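Local coordinates for protein dihydropyrimidinase (Brevibacillus agri, PDB 3SFW) that probably hydrolyses the cyclic amide bond of dihydropyrimidine rings at a two-zinc site in an amidohydrolase barrel, at residues A[301-312]-A[358-367]; A[347-355]-A[420-428]. One frame throughout, in Å; residues are numbered along the deposited sequence.

Contact 1: residues A[301-312]-A[358-367]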
loop_
_atom_site.group_PDB
_atom_site.type_symbol
_atom_site.label_atom_id
_atom_site.label_comp_id
_atom_site.label_asym_id
_atom_site.label_seq_id
_atom_site.Cartn_x
_atom_site.Cartn_y
_atom_site.Cartn_z
ATOM N N TRP A 301 -13.826 4.310 -12.978
ATOM C CA TRP A 301 -14.451 3.247 -13.741
ATOM C C TRP A 301 -13.915 1.908 -13.279
ATOM O O TRP A 301 -14.696 0.983 -13.095
ATOM C CB TRP A 301 -14.157 3.385 -15.256
ATOM C CG TRP A 301 -15.032 4.435 -15.999
ATOM C CD1 TRP A 301 -14.584 5.556 -16.694
ATOM C CD2 TRP A 301 -16.428 4.381 -16.190
ATOM N NE1 TRP A 301 -15.653 6.196 -17.289
ATOM C CE2 TRP A 301 -16.801 5.499 -16.981
ATOM C CE3 TRP A 301 -17.433 3.480 -15.776
ATOM C CZ2 TRP A 301 -18.107 5.713 -17.384
ATOM C CZ3 TRP A 301 -18.731 3.738 -16.138
ATOM C CH2 TRP A 301 -19.059 4.821 -16.951
ATOM N N SER A 302 -12.600 1.822 -13.087
ATOM C CA SER A 302 -11.971 0.571 -12.557
ATOM C C SER A 302 -12.583 0.183 -11.211
ATOM O O SER A 302 -12.779 -0.992 -10.916
ATOM C CB SER A 302 -10.469 0.778 -12.352
ATOM O OG SER A 302 -9.798 0.779 -13.586
ATOM N N ALA A 303 -12.817 1.180 -10.361
ATOM C CA ALA A 303 -13.297 0.909 -9.010
ATOM C C ALA A 303 -14.729 0.382 -9.082
ATOM O O ALA A 303 -15.117 -0.494 -8.306
ATOM C CB ALA A 303 -13.234 2.224 -8.143
ATOM N N LEU A 304 -15.540 0.944 -9.990
ATOM C CA LEU A 304 -16.907 0.378 -10.209
ATOM C C LEU A 304 -16.823 -1.062 -10.767
ATOM O O LEU A 304 -17.505 -1.961 -10.263
ATOM C CB LEU A 304 -17.698 1.269 -11.214
ATOM C CG LEU A 304 -18.059 2.650 -10.630
ATOM C CD1 LEU A 304 -18.630 3.519 -11.788
ATOM C CD2 LEU A 304 -19.186 2.528 -9.543
ATOM N N LYS A 305 -15.994 -1.262 -11.795
ATOM C CA LYS A 305 -15.845 -2.600 -12.390
ATOM C C LYS A 305 -15.414 -3.652 -11.353
ATOM O O LYS A 305 -15.955 -4.777 -11.294
ATOM C CB LYS A 305 -14.796 -2.565 -13.481
ATOM C CG LYS A 305 -14.618 -3.951 -14.146
ATOM C CD LYS A 305 -13.601 -3.886 -15.287
ATOM C CE LYS A 305 -12.206 -3.418 -14.824
ATOM N NZ LYS A 305 -11.135 -3.658 -15.927
ATOM N N ASN A 306 -14.490 -3.266 -10.476
ATOM C CA ASN A 306 -13.969 -4.219 -9.505
ATOM C C ASN A 306 -14.537 -4.108 -8.097
ATOM O O ASN A 306 -14.015 -4.716 -7.175
ATOM C CB ASN A 306 -12.425 -4.234 -9.487
ATOM C CG ASN A 306 -11.830 -4.979 -10.675
ATOM O OD1 ASN A 306 -12.543 -5.736 -11.348
ATOM N ND2 ASN A 306 -10.597 -4.622 -11.048
ATOM N N GLY A 307 -15.669 -3.414 -7.967
ATOM C CA GLY A 307 -16.516 -3.489 -6.734
ATOM C C GLY A 307 -16.004 -2.670 -5.551
ATOM O O GLY A 307 -16.418 -2.893 -4.414
ATOM N N ILE A 308 -15.018 -1.812 -5.795
ATOM C CA ILE A 308 -14.472 -0.910 -4.753
ATOM C C ILE A 308 -15.421 0.305 -4.499
ATOM O O ILE A 308 -15.560 0.730 -3.357
ATOM C CB ILE A 308 -13.075 -0.367 -5.201
ATOM C CG1 ILE A 308 -12.081 -1.541 -5.235
ATOM C CG2 ILE A 308 -12.557 0.737 -4.226
ATOM C CD1 ILE A 308 -10.802 -1.322 -6.092
ATOM N N LEU A 309 -16.074 0.784 -5.549
ATOM C CA LEU A 309 -17.252 1.691 -5.448
ATOM C C LEU A 309 -18.482 0.909 -5.833
ATOM O O LEU A 309 -18.390 0.009 -6.719
ATOM C CB LEU A 309 -17.118 2.854 -6.451
ATOM C CG LEU A 309 -15.880 3.733 -6.122
ATOM C CD1 LEU A 309 -15.818 4.810 -7.214
ATOM C CD2 LEU A 309 -15.988 4.412 -4.702
ATOM N N GLN A 310 -19.589 1.134 -5.116
ATOM C CA GLN A 310 -20.789 0.247 -5.277
ATOM C C GLN A 310 -21.993 0.911 -5.967
ATOM O O GLN A 310 -22.903 0.211 -6.426
ATOM C CB GLN A 310 -21.233 -0.336 -3.930
ATOM C CG GLN A 310 -20.200 -1.280 -3.275
ATOM C CD GLN A 310 -18.998 -0.504 -2.703
ATOM O OE1 GLN A 310 -17.827 -0.895 -2.885
ATOM N NE2 GLN A 310 -19.273 0.609 -2.079
ATOM N N THR A 311 -22.020 2.241 -6.025
ATOM C CA THR A 311 -23.240 2.954 -6.489
ATOM C C THR A 311 -22.882 4.187 -7.326
ATOM O O THR A 311 -21.768 4.741 -7.243
ATOM C CB THR A 311 -24.110 3.477 -5.314
ATOM O OG1 THR A 311 -23.314 4.421 -4.550
ATOM C CG2 THR A 311 -24.565 2.309 -4.415
ATOM N N VAL A 312 -23.867 4.634 -8.110
ATOM C CA VAL A 312 -23.736 5.936 -8.802
ATOM C C VAL A 312 -24.966 6.773 -8.479
ATOM O O VAL A 312 -26.116 6.350 -8.715
ATOM C CB VAL A 312 -23.614 5.774 -10.327
ATOM C CG1 VAL A 312 -23.618 7.196 -11.012
ATOM C CG2 VAL A 312 -22.345 5.024 -10.693
ATOM N N LYS A 358 -16.553 -0.845 -19.892
ATOM C CA LYS A 358 -16.021 -0.484 -18.575
ATOM C C LYS A 358 -16.690 -1.169 -17.417
ATOM O O LYS A 358 -16.042 -1.423 -16.403
ATOM C CB LYS A 358 -16.046 1.026 -18.372
ATOM C CG LYS A 358 -15.243 1.679 -19.503
ATOM C CD LYS A 358 -14.995 3.138 -19.337
ATOM C CE LYS A 358 -14.163 3.670 -20.536
ATOM N NZ LYS A 358 -13.974 5.170 -20.453
ATOM N N ILE A 359 -17.975 -1.460 -17.568
ATOM C CA ILE A 359 -18.714 -2.250 -16.587
ATOM C C ILE A 359 -19.614 -3.174 -17.411
ATOM O O ILE A 359 -19.916 -2.838 -18.551
ATOM C CB ILE A 359 -19.628 -1.367 -15.692
ATOM C CG1 ILE A 359 -20.418 -0.352 -16.550
ATOM C CG2 ILE A 359 -18.798 -0.547 -14.646
ATOM C CD1 ILE A 359 -21.488 0.448 -15.669
ATOM N N SER A 360 -20.138 -4.256 -16.810
ATOM C CA SER A 360 -21.099 -5.112 -17.528
ATOM C C SER A 360 -22.529 -4.552 -17.462
ATOM O O SER A 360 -22.826 -3.687 -16.639
ATOM C CB SER A 360 -21.095 -6.541 -17.001
ATOM O OG SER A 360 -21.642 -6.613 -15.709
ATOM N N LEU A 361 -23.420 -5.063 -18.313
ATOM C CA LEU A 361 -24.809 -4.612 -18.271
ATOM C C LEU A 361 -25.419 -4.991 -16.910
ATOM O O LEU A 361 -26.192 -4.222 -16.339
ATOM C CB LEU A 361 -25.619 -5.249 -19.414
ATOM C CG LEU A 361 -27.084 -4.838 -19.491
ATOM C CD1 LEU A 361 -27.220 -3.329 -19.530
ATOM C CD2 LEU A 361 -27.718 -5.442 -20.728
ATOM N N ASN A 362 -25.046 -6.165 -16.344
ATOM C CA ASN A 362 -25.588 -6.518 -15.021
ATOM C C ASN A 362 -25.028 -5.591 -13.940
ATOM O O ASN A 362 -25.779 -5.132 -13.051
ATOM C CB ASN A 362 -25.277 -7.984 -14.630
ATOM C CG ASN A 362 -25.969 -8.990 -15.529
ATOM O OD1 ASN A 362 -27.235 -9.068 -15.600
ATOM N ND2 ASN A 362 -25.166 -9.727 -16.276
ATOM N N GLN A 363 -23.738 -5.272 -14.027
ATOM C CA GLN A 363 -23.167 -4.303 -13.085
ATOM C C GLN A 363 -23.853 -2.940 -13.156
ATOM O O GLN A 363 -24.051 -2.314 -12.120
ATOM C CB GLN A 363 -21.663 -4.125 -13.262
ATOM C CG GLN A 363 -20.862 -5.388 -12.847
ATOM C CD GLN A 363 -19.358 -5.154 -13.025
ATOM O OE1 GLN A 363 -18.931 -4.597 -14.045
ATOM N NE2 GLN A 363 -18.568 -5.495 -11.996
ATOM N N PHE A 364 -24.177 -2.480 -14.367
ATOM C CA PHE A 364 -24.901 -1.203 -14.592
ATOM C C PHE A 364 -26.195 -1.213 -13.770
ATOM O O PHE A 364 -26.483 -0.268 -13.063
ATOM C CB PHE A 364 -25.178 -1.023 -16.109
ATOM C CG PHE A 364 -26.261 -0.019 -16.423
ATOM C CD1 PHE A 364 -25.971 1.333 -16.437
ATOM C CD2 PHE A 364 -27.551 -0.438 -16.722
ATOM C CE1 PHE A 364 -26.961 2.290 -16.747
ATOM C CE2 PHE A 364 -28.537 0.493 -17.111
ATOM C CZ PHE A 364 -28.238 1.879 -17.069
ATOM N N VAL A 365 -26.950 -2.317 -13.793
ATOM C CA VAL A 365 -28.148 -2.367 -12.962
ATOM C C VAL A 365 -27.807 -2.320 -11.473
ATOM O O VAL A 365 -28.519 -1.678 -10.666
ATOM C CB VAL A 365 -29.015 -3.614 -13.285
ATOM C CG1 VAL A 365 -30.186 -3.710 -12.228
ATOM C CG2 VAL A 365 -29.555 -3.499 -14.752
ATOM N N ASP A 366 -26.771 -3.063 -11.082
ATOM C CA ASP A 366 -26.419 -3.140 -9.665
ATOM C C ASP A 366 -26.069 -1.759 -9.127
ATOM O O ASP A 366 -26.564 -1.340 -8.088
ATOM C CB ASP A 366 -25.234 -4.120 -9.470
ATOM C CG ASP A 366 -25.207 -4.754 -8.091
ATOM O OD1 ASP A 366 -26.237 -4.812 -7.383
ATOM O OD2 ASP A 366 -24.106 -5.189 -7.689
ATOM N N ILE A 367 -25.293 -1.012 -9.907
ATOM C CA ILE A 367 -24.761 0.267 -9.441
ATOM C C ILE A 367 -25.782 1.362 -9.496
ATOM O O ILE A 367 -25.690 2.329 -8.734
ATOM C CB ILE A 367 -23.595 0.588 -10.370
ATOM C CG1 ILE A 367 -22.417 -0.345 -10.044
ATOM C CG2 ILE A 367 -23.321 2.036 -10.448
ATOM C CD1 ILE A 367 -22.552 -1.115 -8.792
#
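Leu304, Ile359 and Ile367 form the close-packed, buried part of this contact, where the end of helix 295-305 and strand 311-312 meet the start of helix 361-376. Leu304 sets CB 4.0 Å from Ile359 CG2 and packs CD2 on Ile367 CG2 at 4.3 Å, while Ile359 CD1 reaches the edge of the Trp301 ring near its plane. On strand 311-312, outermost within this chain in a parallel sheet of the amidohydrolase barrel, Val312 N donates to Ile367 O at 3.0 Å, and the same oxygen receives a CA-H contact from Thr311. At the end of helix 295-305, Gln363 NE2 donates to Lys305 O (2.8 Å, 154°), which lies close to the plane of the Gln363 amide, and OE1 accepts from Ser360 N at 3.0 Å. These two bonds should hold the amide in one rotation; Gln363 N also bonds to Ser360 OG, completing a capping box.

On the solvent side lie the carbon chains of two partly exposed lysines. Lys358, extended beyond CG, lays its methylenes across Trp301, with CD 3.5 Å from the centroid of the five-membered ring and almost on its normal, a CH-pi contact. Lys305 touches Lys358 O through CB at 3.4 Å. Apolar chains thus fill the inside, while Lys305 carries its charge to Gly256 and Asn258 of the second subunit and Lys358 NZ stays beside the indole, in a weak, long ion pair with Asp298.

Contact 2: residues A[347-355]-A[420-428]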
loop_
_atom_site.group_PDB
_atom_site.type_symbol
_atom_site.label_atom_id
_atom_site.label_comp_id
_atom_site.label_asym_id
_atom_site.label_seq_id
_atom_site.Cartn_x
_atom_site.Cartn_y
_atom_site.Cartn_z
ATOM N N THR A 347 -28.479 6.968 -18.663
ATOM C CA THR A 347 -27.999 6.863 -20.062
ATOM C C THR A 347 -26.481 7.012 -20.192
ATOM O O THR A 347 -25.839 6.238 -20.921
ATOM C CB THR A 347 -28.683 7.858 -21.023
ATOM O OG1 THR A 347 -30.085 7.557 -21.076
ATOM C CG2 THR A 347 -28.108 7.657 -22.458
ATOM N N ILE A 348 -25.895 7.916 -19.422
ATOM C CA ILE A 348 -24.437 8.074 -19.437
ATOM C C ILE A 348 -23.736 6.806 -18.952
ATOM O O ILE A 348 -22.759 6.366 -19.553
ATOM C CB ILE A 348 -23.998 9.301 -18.642
ATOM C CG1 ILE A 348 -24.478 10.559 -19.411
ATOM C CG2 ILE A 348 -22.487 9.326 -18.424
ATOM C CD1 ILE A 348 -24.181 11.856 -18.664
ATOM N N LEU A 349 -24.222 6.234 -17.872
ATOM C CA LEU A 349 -23.621 4.998 -17.354
ATOM C C LEU A 349 -23.751 3.854 -18.376
ATOM O O LEU A 349 -22.831 3.082 -18.563
ATOM C CB LEU A 349 -24.220 4.607 -15.978
ATOM C CG LEU A 349 -23.430 5.224 -14.761
ATOM C CD1 LEU A 349 -22.123 4.528 -14.563
ATOM C CD2 LEU A 349 -23.121 6.697 -14.902
ATOM N N PHE A 350 -24.873 3.791 -19.069
ATOM C CA PHE A 350 -25.023 2.737 -20.099
ATOM C C PHE A 350 -24.066 3.046 -21.263
ATOM O O PHE A 350 -23.337 2.173 -21.751
ATOM C CB PHE A 350 -26.462 2.690 -20.611
ATOM C CG PHE A 350 -26.648 1.698 -21.738
ATOM C CD1 PHE A 350 -26.686 0.318 -21.480
ATOM C CD2 PHE A 350 -26.680 2.136 -23.046
ATOM C CE1 PHE A 350 -26.808 -0.606 -22.537
ATOM C CE2 PHE A 350 -26.794 1.217 -24.115
ATOM C CZ PHE A 350 -26.838 -0.150 -23.851
ATOM N N SER A 351 -24.120 4.269 -21.759
ATOM C CA SER A 351 -23.444 4.572 -23.021
ATOM C C SER A 351 -21.920 4.668 -22.852
ATOM O O SER A 351 -21.155 4.232 -23.721
ATOM C CB SER A 351 -24.004 5.871 -23.606
ATOM O OG SER A 351 -23.535 6.065 -24.944
ATOM N N GLU A 352 -21.459 5.297 -21.769
ATOM C CA GLU A 352 -20.025 5.420 -21.578
ATOM C C GLU A 352 -19.487 4.231 -20.825
ATOM O O GLU A 352 -18.263 4.026 -20.792
ATOM C CB GLU A 352 -19.699 6.698 -20.814
ATOM C CG GLU A 352 -19.872 7.927 -21.711
ATOM C CD GLU A 352 -18.877 7.930 -22.871
ATOM O OE1 GLU A 352 -17.660 7.748 -22.625
ATOM O OE2 GLU A 352 -19.307 8.134 -24.030
ATOM N N GLY A 353 -20.367 3.559 -20.058
ATOM C CA GLY A 353 -19.890 2.463 -19.185
ATOM C C GLY A 353 -20.072 1.091 -19.858
ATOM O O GLY A 353 -19.118 0.460 -20.280
ATOM N N VAL A 354 -21.315 0.665 -20.040
ATOM C CA VAL A 354 -21.580 -0.651 -20.588
ATOM C C VAL A 354 -21.090 -0.786 -22.030
ATOM O O VAL A 354 -20.446 -1.783 -22.397
ATOM C CB VAL A 354 -23.112 -0.990 -20.519
ATOM C CG1 VAL A 354 -23.406 -2.376 -21.169
ATOM C CG2 VAL A 354 -23.575 -0.989 -19.048
ATOM N N ARG A 355 -21.443 0.186 -22.850
ATOM C CA ARG A 355 -21.143 0.071 -24.277
ATOM C C ARG A 355 -19.637 0.121 -24.557
ATOM O O ARG A 355 -19.206 -0.346 -25.616
ATOM C CB ARG A 355 -21.809 1.188 -25.049
ATOM C CG ARG A 355 -23.263 1.020 -25.224
ATOM C CD ARG A 355 -23.769 2.060 -26.213
ATOM N NE ARG A 355 -23.913 1.487 -27.537
ATOM C CZ ARG A 355 -23.196 1.826 -28.596
ATOM N NH1 ARG A 355 -22.265 2.770 -28.511
ATOM N NH2 ARG A 355 -23.408 1.200 -29.749
ATOM N N GLY A 420 -24.356 18.522 -26.061
ATOM C CA GLY A 420 -23.659 18.017 -27.273
ATOM C C GLY A 420 -23.133 16.595 -27.166
ATOM O O GLY A 420 -22.635 16.049 -28.143
ATOM N N MET A 421 -23.211 15.986 -25.974
ATOM C CA MET A 421 -22.685 14.616 -25.814
ATOM C C MET A 421 -23.458 13.603 -26.633
ATOM O O MET A 421 -24.675 13.502 -26.530
ATOM C CB MET A 421 -22.710 14.190 -24.334
ATOM C CG MET A 421 -21.934 12.893 -24.086
ATOM S SD MET A 421 -22.126 12.584 -22.315
ATOM C CE MET A 421 -21.392 10.942 -22.200
ATOM N N GLN A 422 -22.760 12.835 -27.461
ATOM C CA GLN A 422 -23.432 11.750 -28.183
ATOM C C GLN A 422 -23.533 10.512 -27.295
ATOM O O GLN A 422 -22.521 10.029 -26.785
ATOM C CB GLN A 422 -22.641 11.373 -29.430
ATOM C CG GLN A 422 -22.309 12.577 -30.265
ATOM C CD GLN A 422 -23.524 13.154 -30.853
ATOM O OE1 GLN A 422 -23.968 14.234 -30.446
ATOM N NE2 GLN A 422 -24.160 12.403 -31.767
ATOM N N VAL A 423 -24.725 9.940 -27.217
ATOM C CA VAL A 423 -24.926 8.680 -26.469
ATOM C C VAL A 423 -25.729 7.698 -27.284
ATOM O O VAL A 423 -26.461 8.083 -28.221
ATOM C CB VAL A 423 -25.669 8.939 -25.142
ATOM C CG1 VAL A 423 -24.820 9.884 -24.250
ATOM C CG2 VAL A 423 -27.069 9.537 -25.409
ATOM N N HIS A 424 -25.642 6.421 -26.921
ATOM C CA HIS A 424 -26.665 5.463 -27.305
ATOM C C HIS A 424 -27.497 5.095 -26.107
ATOM O O HIS A 424 -26.962 4.912 -25.006
ATOM C CB HIS A 424 -26.013 4.176 -27.832
ATOM C CG HIS A 424 -25.274 4.368 -29.114
ATOM N ND1 HIS A 424 -25.579 3.662 -30.256
ATOM C CD2 HIS A 424 -24.269 5.211 -29.441
ATOM C CE1 HIS A 424 -24.796 4.071 -31.240
ATOM N NE2 HIS A 424 -23.979 4.997 -30.768
ATOM N N GLY A 425 -28.770 4.858 -26.351
ATOM C CA GLY A 425 -29.705 4.412 -25.316
ATOM C C GLY A 425 -30.761 5.482 -25.101
ATOM O O GLY A 425 -30.450 6.649 -25.045
ATOM N N ASP A 426 -32.025 5.071 -25.091
ATOM C CA ASP A 426 -33.135 6.006 -24.924
ATOM C C ASP A 426 -34.136 5.351 -23.957
ATOM O O ASP A 426 -34.497 4.173 -24.097
ATOM C CB ASP A 426 -33.776 6.286 -26.312
ATOM C CG ASP A 426 -34.563 7.612 -26.367
ATOM O OD1 ASP A 426 -34.406 8.462 -25.470
ATOM O OD2 ASP A 426 -35.327 7.801 -27.347
ATOM N N VAL A 427 -34.539 6.115 -22.944
ATOM C CA VAL A 427 -35.628 5.701 -22.029
ATOM C C VAL A 427 -36.991 5.887 -22.701
ATOM O O VAL A 427 -37.407 7.030 -23.001
ATOM C CB VAL A 427 -35.542 6.511 -20.712
ATOM C CG1 VAL A 427 -36.731 6.202 -19.791
ATOM C CG2 VAL A 427 -34.177 6.184 -19.991
ATOM N N ILE A 428 -37.639 4.776 -23.033
ATOM C CA ILE A 428 -38.890 4.858 -23.803
ATOM C C ILE A 428 -40.097 5.005 -22.892
ATOM O O ILE A 428 -40.892 5.933 -23.066
ATOM C CB ILE A 428 -39.073 3.629 -24.708
ATOM C CG1 ILE A 428 -37.830 3.458 -25.607
ATOM C CG2 ILE A 428 -40.445 3.684 -25.484
ATOM C CD1 ILE A 428 -37.497 4.687 -26.485
HETATM O O HOH W 1 -21.769 8.102 -24.891
#
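Ser351 OG is held from two sides. It accepts from the backbone His424 N at 2.9 Å (N-H...O 160°) and donates to a water 2.7 Å away. The hydroxyl lies anti to the backbone nitrogen of its own residue (chi1 -170°), which carries it from the helix to the strand. That water donates in turn to Glu352 OE2 at 2.6 Å and Gln422 O at 2.8 Å, so helix 345-354 and strand 422-432 are joined both directly and through solvent. The other carboxylate oxygen of Glu352 pairs with Lys356.

Apolar groups flank this polar seam. Met421, fully extended, brings CE to 3.4 Å from Glu352 CG and close to Ile348, and Thr347 CG2 meets Val423 CG2 at 3.6 Å, the two chains crossing at about a right angle. Phe350 turns the edge of its ring to His424 O, which has no hydrogen-bond partner. Beside it Gly425 adopts backbone angles poorly suited to a side chain, and a CB would press on Phe350 CD2.

At the solvent end of the contact the guanidinium of Arg355 lies flat on the His424 ring, centres 3.5 Å apart and planes 1° from parallel. With an alanine in place of this histidine, the Arg355 guanidinium is likely to lose the face it lies on and become able to turn. Helix and strand are therefore joined by a hydroxyl and its water within, and by a guanidinium-imidazole stack at the surface.

In the fold
Contacts 1 and 2 have centres about 15 Å apart, and their segments alternate along the chain: 301-312, 347-355, 358-367, 420-428. Helices 345-354 and 361-376 follow one another, and the turn between them joins the two sites, with a probable hydrogen bond from Lys358 N to Gly353 O (2.9 Å), Trp301 packed on Gly353 and Phe364 against Phe350 and Val354. Contact 1 lies on the barrel side, with the side chain of Thr311 about 12 Å from a zinc ion and helix 361-376 also covering strand 49-59. Contact 2 includes strand 422-432, antiparallel to 393-403, itself paired with 49-59. The two consecutive helices therefore probably bind barrel strand 311-312 and this sheet together.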